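PDB 2HJ0: putative citrate lyase, alfa subunit from Streptococcus mutans, which belongs to the citrate lyase alpha subunit (CitF) family and is built on two large, mostly parallel beta-sheets flanked by helices. Local coordinates for residues L254-A260 / A286-F290; Y270-F276 / D298-F304; V314-E318 / S338-N342. All coordinates share one frame; numbering follows the deposited sequence.

Interaction 1. Residues L254-A260 / A286-F290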
loop_
_atom_site.group_PDB
_atom_site.type_symbol
_atom_site.label_atom_id
_atom_site.label_comp_id
_atom_site.label_asym_id
_atom_site.label_seq_id
_atom_site.Cartn_x
_atom_site.Cartn_y
_atom_site.Cartn_z
ATOM N N LEU A 254 -4.977 39.836 6.898
ATOM C CA LEU A 254 -5.527 39.864 5.539
ATOM C C LEU A 254 -4.608 40.587 4.548
ATOM O O LEU A 254 -4.550 40.239 3.365
ATOM C CB LEU A 254 -6.911 40.523 5.522
ATOM C CG LEU A 254 -8.083 39.660 5.960
ATOM C CD1 LEU A 254 -9.343 40.482 5.981
ATOM C CD2 LEU A 254 -8.211 38.489 5.010
ATOM N N LEU A 255 -3.898 41.598 5.029
ATOM C CA LEU A 255 -2.985 42.333 4.176
ATOM C C LEU A 255 -1.815 41.418 3.857
ATOM O O LEU A 255 -1.360 41.339 2.717
ATOM C CB LEU A 255 -2.471 43.573 4.896
ATOM C CG LEU A 255 -1.609 44.548 4.091
ATOM C CD1 LEU A 255 -2.508 45.420 3.256
ATOM C CD2 LEU A 255 -0.794 45.409 5.035
ATOM N N ILE A 256 -1.331 40.723 4.880
ATOM C CA ILE A 256 -0.213 39.814 4.702
ATOM C C ILE A 256 -0.632 38.734 3.716
ATOM O O ILE A 256 0.112 38.407 2.790
ATOM C CB ILE A 256 0.233 39.182 6.056
ATOM C CG1 ILE A 256 0.752 40.285 6.987
ATOM C CG2 ILE A 256 1.336 38.157 5.826
ATOM C CD1 ILE A 256 1.132 39.827 8.356
ATOM N N ALA A 257 -1.830 38.193 3.900
ATOM C CA ALA A 257 -2.334 37.168 2.997
ATOM C C ALA A 257 -2.359 37.700 1.578
ATOM O O ALA A 257 -1.866 37.046 0.663
ATOM C CB ALA A 257 -3.734 36.746 3.409
ATOM N N GLU A 258 -2.927 38.892 1.402
ATOM C CA GLU A 258 -3.023 39.482 0.073
ATOM C C GLU A 258 -1.667 39.694 -0.580
ATOM O O GLU A 258 -1.505 39.407 -1.766
ATOM C CB GLU A 258 -3.805 40.798 0.105
ATOM C CG GLU A 258 -3.871 41.468 -1.258
ATOM C CD GLU A 258 -5.091 42.362 -1.458
ATOM O OE1 GLU A 258 -5.367 43.214 -0.569
ATOM O OE2 GLU A 258 -5.762 42.221 -2.520
ATOM N N TYR A 259 -0.698 40.195 0.183
ATOM C CA TYR A 259 0.637 40.397 -0.367
ATOM C C TYR A 259 1.189 39.031 -0.786
ATOM O O TYR A 259 1.808 38.899 -1.845
ATOM C CB TYR A 259 1.577 41.045 0.664
ATOM C CG TYR A 259 1.487 42.563 0.790
ATOM C CD1 TYR A 259 1.122 43.365 -0.297
ATOM C CD2 TYR A 259 1.830 43.205 1.986
ATOM C CE1 TYR A 259 1.102 44.761 -0.191
ATOM C CE2 TYR A 259 1.815 44.594 2.100
ATOM C CZ TYR A 259 1.452 45.364 1.016
ATOM O OH TYR A 259 1.424 46.740 1.154
ATOM N N ALA A 260 0.947 38.014 0.038
ATOM C CA ALA A 260 1.414 36.667 -0.264
ATOM C C ALA A 260 0.846 36.162 -1.592
ATOM O O ALA A 260 1.575 35.620 -2.426
ATOM C CB ALA A 260 1.034 35.720 0.864
ATOM N N ALA A 286 -5.705 32.277 4.735
ATOM C CA ALA A 286 -6.452 33.298 4.020
ATOM C C ALA A 286 -5.921 33.573 2.623
ATOM O O ALA A 286 -6.671 33.954 1.729
ATOM C CB ALA A 286 -6.461 34.583 4.825
ATOM N N VAL A 287 -4.624 33.390 2.436
ATOM C CA VAL A 287 -4.025 33.639 1.140
ATOM C C VAL A 287 -4.832 32.978 0.022
ATOM O O VAL A 287 -4.875 33.496 -1.089
ATOM C CB VAL A 287 -2.559 33.137 1.115
ATOM C CG1 VAL A 287 -2.529 31.624 1.224
ATOM C CG2 VAL A 287 -1.865 33.598 -0.143
ATOM N N THR A 288 -5.487 31.854 0.312
ATOM C CA THR A 288 -6.268 31.163 -0.716
ATOM C C THR A 288 -7.451 31.992 -1.234
ATOM O O THR A 288 -7.857 31.846 -2.385
ATOM C CB THR A 288 -6.821 29.793 -0.229
ATOM O OG1 THR A 288 -7.836 30.005 0.752
ATOM C CG2 THR A 288 -5.739 28.955 0.363
ATOM N N ARG A 289 -8.006 32.854 -0.389
ATOM C CA ARG A 289 -9.128 33.694 -0.799
ATOM C C ARG A 289 -8.716 34.605 -1.941
ATOM O O ARG A 289 -9.356 34.620 -2.995
ATOM C CB ARG A 289 -9.628 34.558 0.367
ATOM C CG ARG A 289 -10.567 35.673 -0.061
ATOM C CD ARG A 289 -10.775 36.712 1.029
ATOM N NE ARG A 289 -11.606 36.228 2.127
ATOM C CZ ARG A 289 -11.773 36.889 3.269
ATOM N NH1 ARG A 289 -11.158 38.051 3.448
ATOM N NH2 ARG A 289 -12.551 36.393 4.228
ATOM N N PHE A 290 -7.644 35.363 -1.732
ATOM C CA PHE A 290 -7.157 36.289 -2.753
ATOM C C PHE A 290 -6.649 35.537 -3.965
ATOM O O PHE A 290 -6.805 35.985 -5.100
ATOM C CB PHE A 290 -6.046 37.179 -2.183
ATOM C CG PHE A 290 -6.467 37.941 -0.966
ATOM C CD1 PHE A 290 -6.478 37.327 0.279
ATOM C CD2 PHE A 290 -6.925 39.250 -1.074
ATOM C CE1 PHE A 290 -6.944 38.003 1.399
ATOM C CE2 PHE A 290 -7.395 39.937 0.038
ATOM C CZ PHE A 290 -7.406 39.313 1.277
#

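Interaction 2. Residues Y270-F276 / D298-F304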
loop_
_atom_site.group_PDB
_atom_site.type_symbol
_atom_site.label_atom_id
_atom_site.label_comp_id
_atom_site.label_asym_id
_atom_site.label_seq_id
_atom_site.Cartn_x
_atom_site.Cartn_y
_atom_site.Cartn_z
ATOM N N TYR A 270 3.037 30.670 -11.621
ATOM C CA TYR A 270 1.601 30.866 -11.732
ATOM C C TYR A 270 1.163 30.779 -13.188
ATOM O O TYR A 270 1.359 31.707 -13.977
ATOM C CB TYR A 270 1.202 32.219 -11.149
ATOM C CG TYR A 270 -0.261 32.521 -11.308
ATOM C CD1 TYR A 270 -0.703 33.459 -12.226
ATOM C CD2 TYR A 270 -1.205 31.834 -10.557
ATOM C CE1 TYR A 270 -2.058 33.706 -12.394
ATOM C CE2 TYR A 270 -2.557 32.065 -10.710
ATOM C CZ TYR A 270 -2.985 33.005 -11.634
ATOM O OH TYR A 270 -4.336 33.235 -11.803
ATOM N N LYS A 271 0.577 29.638 -13.528
ATOM C CA LYS A 271 0.085 29.363 -14.869
ATOM C C LYS A 271 -0.814 28.137 -14.784
ATOM O O LYS A 271 -0.929 27.506 -13.730
ATOM C CB LYS A 271 1.262 29.123 -15.829
ATOM C CG LYS A 271 2.305 28.128 -15.325
ATOM C CD LYS A 271 3.352 27.781 -16.377
ATOM C CE LYS A 271 4.275 26.674 -15.852
ATOM N NZ LYS A 271 4.955 25.845 -16.898
ATOM N N GLU A 272 -1.468 27.802 -15.884
ATOM C CA GLU A 272 -2.358 26.649 -15.892
ATOM C C GLU A 272 -1.664 25.387 -15.350
ATOM O O GLU A 272 -0.518 25.120 -15.691
ATOM C CB GLU A 272 -2.842 26.410 -17.318
ATOM C CG GLU A 272 -3.856 25.311 -17.450
ATOM C CD GLU A 272 -5.116 25.607 -16.672
ATOM O OE1 GLU A 272 -5.420 26.796 -16.461
ATOM O OE2 GLU A 272 -5.811 24.648 -16.288
ATOM N N GLY A 273 -2.361 24.642 -14.492
ATOM C CA GLY A 273 -1.825 23.411 -13.921
ATOM C C GLY A 273 -0.695 23.513 -12.900
ATOM O O GLY A 273 0.177 22.652 -12.850
ATOM N N PHE A 274 -0.713 24.556 -12.076
ATOM C CA PHE A 274 0.328 24.765 -11.071
ATOM C C PHE A 274 -0.150 24.172 -9.750
ATOM O O PHE A 274 -1.347 24.119 -9.501
ATOM C CB PHE A 274 0.609 26.266 -10.916
ATOM C CG PHE A 274 -0.403 26.983 -10.076
ATOM C CD1 PHE A 274 -0.177 27.171 -8.717
ATOM C CD2 PHE A 274 -1.605 27.422 -10.623
ATOM C CE1 PHE A 274 -1.134 27.784 -7.905
ATOM C CE2 PHE A 274 -2.578 28.038 -9.820
ATOM C CZ PHE A 274 -2.341 28.219 -8.459
ATOM N N SER A 275 0.782 23.728 -8.912
ATOM C CA SER A 275 0.429 23.128 -7.628
ATOM C C SER A 275 0.752 24.068 -6.481
ATOM O O SER A 275 1.551 24.989 -6.634
ATOM C CB SER A 275 1.191 21.817 -7.429
ATOM O OG SER A 275 2.591 22.019 -7.541
ATOM N N PHE A 276 0.141 23.831 -5.328
ATOM C CA PHE A 276 0.392 24.677 -4.180
ATOM C C PHE A 276 -0.112 24.082 -2.870
ATOM O O PHE A 276 -0.937 23.159 -2.846
ATOM C CB PHE A 276 -0.273 26.037 -4.373
ATOM C CG PHE A 276 -1.770 25.975 -4.356
ATOM C CD1 PHE A 276 -2.475 25.565 -5.477
ATOM C CD2 PHE A 276 -2.470 26.253 -3.196
ATOM C CE1 PHE A 276 -3.855 25.428 -5.435
ATOM C CE2 PHE A 276 -3.852 26.117 -3.153
ATOM C CZ PHE A 276 -4.545 25.704 -4.271
ATOM N N ASP A 298 -8.362 35.342 -14.190
ATOM C CA ASP A 298 -7.676 34.653 -15.272
ATOM C C ASP A 298 -8.476 33.362 -15.387
ATOM O O ASP A 298 -9.408 33.150 -14.620
ATOM C CB ASP A 298 -6.223 34.345 -14.884
ATOM C CG ASP A 298 -5.463 35.582 -14.412
ATOM O OD1 ASP A 298 -5.442 36.587 -15.150
ATOM O OD2 ASP A 298 -4.886 35.553 -13.300
ATOM N N ASP A 299 -8.157 32.495 -16.329
ATOM C CA ASP A 299 -8.937 31.273 -16.405
ATOM C C ASP A 299 -8.051 30.096 -16.052
ATOM O O ASP A 299 -8.341 28.952 -16.408
ATOM C CB ASP A 299 -9.531 31.114 -17.803
ATOM C CG ASP A 299 -10.697 30.145 -17.832
ATOM O OD1 ASP A 299 -11.557 30.233 -16.925
ATOM O OD2 ASP A 299 -10.754 29.305 -18.764
ATOM N N ILE A 300 -6.972 30.401 -15.330
ATOM C CA ILE A 300 -6.005 29.389 -14.922
ATOM C C ILE A 300 -6.575 28.449 -13.866
ATOM O O ILE A 300 -7.366 28.843 -13.005
ATOM C CB ILE A 300 -4.682 30.019 -14.388
ATOM C CG1 ILE A 300 -4.909 30.660 -13.027
ATOM C CG2 ILE A 300 -4.133 31.033 -15.379
ATOM C CD1 ILE A 300 -4.700 29.709 -11.882
ATOM N N LYS A 301 -6.161 27.191 -13.953
ATOM C CA LYS A 301 -6.614 26.172 -13.030
ATOM C C LYS A 301 -5.417 25.391 -12.490
ATOM O O LYS A 301 -4.524 25.005 -13.242
ATOM C CB LYS A 301 -7.578 25.229 -13.743
ATOM C CG LYS A 301 -8.588 24.573 -12.841
ATOM C CD LYS A 301 -9.311 23.420 -13.534
ATOM C CE LYS A 301 -8.360 22.260 -13.830
ATOM N NZ LYS A 301 -9.073 20.996 -14.197
ATOM N N ALA A 302 -5.404 25.171 -11.182
ATOM C CA ALA A 302 -4.321 24.439 -10.534
ATOM C C ALA A 302 -4.559 22.934 -10.666
ATOM O O ALA A 302 -5.702 22.485 -10.629
ATOM C CB ALA A 302 -4.249 24.833 -9.067
ATOM N N ASN A 303 -3.484 22.162 -10.816
ATOM C CA ASN A 303 -3.596 20.707 -10.933
ATOM C C ASN A 303 -3.922 20.022 -9.600
ATOM O O ASN A 303 -4.712 19.081 -9.566
ATOM C CB ASN A 303 -2.309 20.106 -11.509
ATOM C CG ASN A 303 -1.083 20.410 -10.658
ATOM O OD1 ASN A 303 0.010 19.907 -10.925
ATOM N ND2 ASN A 303 -1.257 21.240 -9.629
ATOM N N PHE A 304 -3.308 20.466 -8.509
ATOM C CA PHE A 304 -3.604 19.875 -7.208
ATOM C C PHE A 304 -3.147 20.717 -6.026
ATOM O O PHE A 304 -2.291 21.587 -6.155
ATOM C CB PHE A 304 -2.995 18.464 -7.079
ATOM C CG PHE A 304 -1.494 18.458 -6.930
ATOM C CD1 PHE A 304 -0.672 18.444 -8.049
ATOM C CD2 PHE A 304 -0.903 18.511 -5.676
ATOM C CE1 PHE A 304 0.709 18.486 -7.918
ATOM C CE2 PHE A 304 0.481 18.556 -5.543
ATOM C CZ PHE A 304 1.282 18.541 -6.664
#

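Interaction 3. Residues V314-E318 / S338-N342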
loop_
_atom_site.group_PDB
_atom_site.type_symbol
_atom_site.label_atom_id
_atom_site.label_comp_id
_atom_site.label_asym_id
_atom_site.label_seq_id
_atom_site.Cartn_x
_atom_site.Cartn_y
_atom_site.Cartn_z
ATOM N N VAL A 314 -11.457 22.183 -0.059
ATOM C CA VAL A 314 -12.546 21.404 -0.609
ATOM C C VAL A 314 -13.357 22.342 -1.480
ATOM O O VAL A 314 -13.807 21.986 -2.574
ATOM C CB VAL A 314 -13.456 20.852 0.499
ATOM C CG1 VAL A 314 -14.517 19.927 -0.098
ATOM C CG2 VAL A 314 -12.629 20.126 1.533
ATOM N N GLU A 315 -13.525 23.556 -0.985
ATOM C CA GLU A 315 -14.268 24.582 -1.699
ATOM C C GLU A 315 -13.694 24.710 -3.107
ATOM O O GLU A 315 -14.430 24.630 -4.077
ATOM C CB GLU A 315 -14.146 25.917 -0.958
ATOM C CG GLU A 315 -15.437 26.705 -0.799
ATOM C CD GLU A 315 -16.134 26.472 0.540
ATOM O OE1 GLU A 315 -16.790 25.421 0.726
ATOM O OE2 GLU A 315 -16.019 27.355 1.414
ATOM N N LEU A 316 -12.382 24.888 -3.219
ATOM C CA LEU A 316 -11.750 25.030 -4.526
ATOM C C LEU A 316 -11.881 23.808 -5.422
ATOM O O LEU A 316 -11.996 23.930 -6.646
ATOM C CB LEU A 316 -10.270 25.367 -4.374
ATOM C CG LEU A 316 -9.907 26.770 -3.877
ATOM C CD1 LEU A 316 -8.402 26.823 -3.629
ATOM C CD2 LEU A 316 -10.315 27.833 -4.898
ATOM N N LEU A 317 -11.845 22.624 -4.822
ATOM C CA LEU A 317 -11.960 21.387 -5.589
ATOM C C LEU A 317 -13.361 21.265 -6.198
ATOM O O LEU A 317 -13.531 20.679 -7.264
ATOM C CB LEU A 317 -11.683 20.172 -4.692
ATOM C CG LEU A 317 -11.794 18.827 -5.423
ATOM C CD1 LEU A 317 -10.510 18.572 -6.198
ATOM C CD2 LEU A 317 -12.068 17.695 -4.450
ATOM N N GLU A 318 -14.357 21.825 -5.516
ATOM C CA GLU A 318 -15.723 21.758 -6.006
ATOM C C GLU A 318 -15.986 22.835 -7.062
ATOM O O GLU A 318 -16.697 22.592 -8.026
ATOM C CB GLU A 318 -16.708 21.866 -4.833
ATOM C CG GLU A 318 -16.344 20.932 -3.679
ATOM C CD GLU A 318 -17.508 20.107 -3.141
ATOM O OE1 GLU A 318 -17.264 19.237 -2.265
ATOM O OE2 GLU A 318 -18.665 20.316 -3.588
ATOM N N SER A 338 -14.979 15.247 2.761
ATOM C CA SER A 338 -14.650 15.362 1.347
ATOM C C SER A 338 -13.781 14.214 0.842
ATOM O O SER A 338 -13.924 13.764 -0.301
ATOM C CB SER A 338 -13.931 16.681 1.095
ATOM O OG SER A 338 -13.727 16.862 -0.284
ATOM N N LEU A 339 -12.875 13.751 1.694
ATOM C CA LEU A 339 -11.983 12.662 1.335
ATOM C C LEU A 339 -12.779 11.452 0.888
ATOM O O LEU A 339 -12.289 10.608 0.140
ATOM C CB LEU A 339 -11.114 12.282 2.526
ATOM C CG LEU A 339 -10.162 11.108 2.306
ATOM C CD1 LEU A 339 -9.193 11.427 1.175
ATOM C CD2 LEU A 339 -9.409 10.830 3.602
ATOM N N ASP A 340 -14.017 11.377 1.351
ATOM C CA ASP A 340 -14.884 10.274 1.000
ATOM C C ASP A 340 -15.862 10.642 -0.114
ATOM O O ASP A 340 -16.081 9.860 -1.040
ATOM C CB ASP A 340 -15.654 9.824 2.239
ATOM C CG ASP A 340 -16.745 8.826 1.913
ATOM O OD1 ASP A 340 -16.427 7.755 1.353
ATOM O OD2 ASP A 340 -17.922 9.115 2.216
ATOM N N ARG A 341 -16.440 11.835 -0.010
ATOM C CA ARG A 341 -17.421 12.348 -0.969
ATOM C C ARG A 341 -16.871 12.521 -2.386
ATOM O O ARG A 341 -17.444 12.001 -3.343
ATOM C CB ARG A 341 -17.967 13.689 -0.470
ATOM C CG ARG A 341 -19.124 14.271 -1.283
ATOM C CD ARG A 341 -19.272 15.777 -1.012
ATOM N NE ARG A 341 -19.091 16.108 0.406
ATOM C CZ ARG A 341 -18.377 17.141 0.837
ATOM N NH1 ARG A 341 -17.782 17.934 -0.051
ATOM N NH2 ARG A 341 -18.255 17.381 2.142
ATOM N N ASN A 342 -15.763 13.245 -2.517
ATOM C CA ASN A 342 -15.177 13.471 -3.829
ATOM C C ASN A 342 -14.058 12.475 -4.123
ATOM O O ASN A 342 -12.959 12.872 -4.523
ATOM C CB ASN A 342 -14.624 14.899 -3.933
ATOM C CG ASN A 342 -15.654 15.966 -3.591
ATOM O OD1 ASN A 342 -15.536 16.638 -2.576
ATOM N ND2 ASN A 342 -16.663 16.129 -4.443
#

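Interaction 1. Residues L254-A260 / A286-F290
Glu-258 meets the ring of Phe-290 with the whole length of its side chain: CB lies over one face, and the rest runs outward past the CD2-CE2 border and descends beside it. CB makes a CH-pi contact, 3.8 Å from the centroid of the Phe-290 ring. The next carbon, CG, is already beyond the rim, 3.8 Å from Phe-290 CD2. CD passes outside the CD2-CE2 bond, and OE2 ends beside the rim, 3.5 Å from Phe-290 CD2, with the carboxylate tilted 47° against the ring. This course follows from a chain that leaves with CG opposite the backbone N (chi1 178°) and stays extended beyond it. Arg-289, the neighbour of Phe-290 in its own helix, lays CD against the opposite face, so the ring is sandwiched between two aliphatic stems.

At the ring's edge Leu-254 brings CD2 to 3.9 Å from Phe-290 CE1, the two side chains crossing at about a right angle, and the same methyl also meets NH1 of Arg-289. Deeper in, small residues let the helices come together: Ala-257 CB is 3.8 Å from Ala-286 CB, and Val-287 reaches over with CG2 to Ala-260 CB at 3.7 Å. The axes of the segments 254-260 and 286-290 approach to 7.9 Å and cross at -56°.

Helix 251-265 also rests on the sheet: Ile-256 packs on Ile-413 and Val-442, and Ala-260 touches Ile-413 as well. Two neighbouring helices meeting through alanines and one aromatic ring, beside a mostly parallel sheet, are consistent with the layered, Rossmann-like alpha/beta architecture of this family.

Interaction 2. Residues Y270-F276 / D298-F304
Ile-300 is inserted beside the rings of Tyr-270 and Phe-274 and has the largest buried surface in this contact. Its CG1 lies between the backbone N and the carbonyl carbon (chi1 72°), which, with the turn at chi2, brings CD1 to both aromatics: 3.4 Å from Tyr-270 CE2 and 3.4 Å from Phe-274 CE2, the latter at the ring's edge. The faces of Phe-274 are taken by Ala-302 CB and, opposite, by Tyr-270 CD2; Met-295 of helix 282-297 adds to this apolar cluster.

Beyond Ile-300 the Tyr-270 hydroxyl donates to Asp-298 OD2 at 2.8 Å, meeting the anti lone pair of a carboxylate turned 59° from the ring. Here the tyrosine joins apolar packing to a polar tie just past the end of the helix.

Glu-272 works differently. Bent at chi2, its side chain turns back so that OE1 accepts a hydrogen bond from the backbone N of Lys-301 at 2.6 Å, the donor standing 42° out of the carboxylate plane. Glu-272 and Gly-273 are the central residues of a type II turn, and Gly-273 N donates to Lys-301 O at 2.5 Å. Both backbone polar atoms of Lys-301 are thus held, N by the Glu-272 side chain and O by the Gly-273 main chain. Farther on, Asn-303 N bonds to Phe-274 O at 3.2 Å, while Ser-275 CB lies over the face of Phe-304, whose side chain also packs on Pro-214 of the second subunit.

The segments lead into the parallel neighbours 275-277 and 302-305, the two strands of a classic beta-alpha-beta unit whose crossover is helix 282-297.

Interaction 3. Residues V314-E318 / S338-N342
The guanidinium of Arg-341 meets Glu-318 edge-on: OE1 lies close to the guanidinium plane, 2.6 Å from NH1 of Arg-341, while the alpha carbon of Ser-338, one turn back in the same helix, sits over the centre of one face. The carboxylate is not coplanar with its partner, the two planes being 60° apart. This is a salt bridge, but the hydrogen bond within it is weak, with an angle of 115° at the hydrogen, so charge attraction rather than directional bonding probably carries most of the link. Both side chains bend to make it: Glu-318 at chi2 (-132°) and Arg-341 at chi3, which brings them across each other at about a right angle. Glu-318 and Arg-341 are exposed, and solvent would be expected to temper the attraction. Val-314 CG1 comes in obliquely toward the guanidinium, 3.8 Å from NH1 of Arg-341.

Helices 311-318 and 333-341 precede strands 322-327 and 346-348, which are adjacent and parallel in the sheet; they are thus the connections of successive beta-alpha-beta crossovers, and this contact joins them near their C-terminal ends. Leu-317 also faces the sheet, packing on Val-322 and Ile-325.

Next to the charged pair the contact is more buried, with Val-314 and Leu-317 meeting Ser-338 and Asn-342. Val-314 straddles Ser-338 with both methyls, CG1 at 3.5 Å and CG2 at 3.7 Å from CB of Ser-338. The serine hydroxyl has its own partner, a hydrogen bond with ND1 of His-346, the first residue of the following strand. Asn-342, the first residue past the helix, keeps its backbone N on Ser-338 O. Its CB lies 3.8 Å from CD2 of Leu-317, the two side chains sliding past each other in opposite directions.

All three contacts involve strands, or helices packed next to strands, of the sheet that contains 275-277 and 302-305. Interactions 1 and 2 alternate along the chain: helix 251-265 precedes strand 275-277, and helix 282-297 supplies one partner of interaction 1 before leading into the second segment of interaction 2. Their centres are about 17 Å apart, and their nearest atoms, at about 5 Å, do not touch. Interaction 3 follows both in sequence. Its centre is about 17 Å from that of interaction 2, and the two meet directly where Phe-276 CZ packs 4.1 Å from Leu-316 CD1. Interaction 1 is more distant from it, about 22 Å between centres.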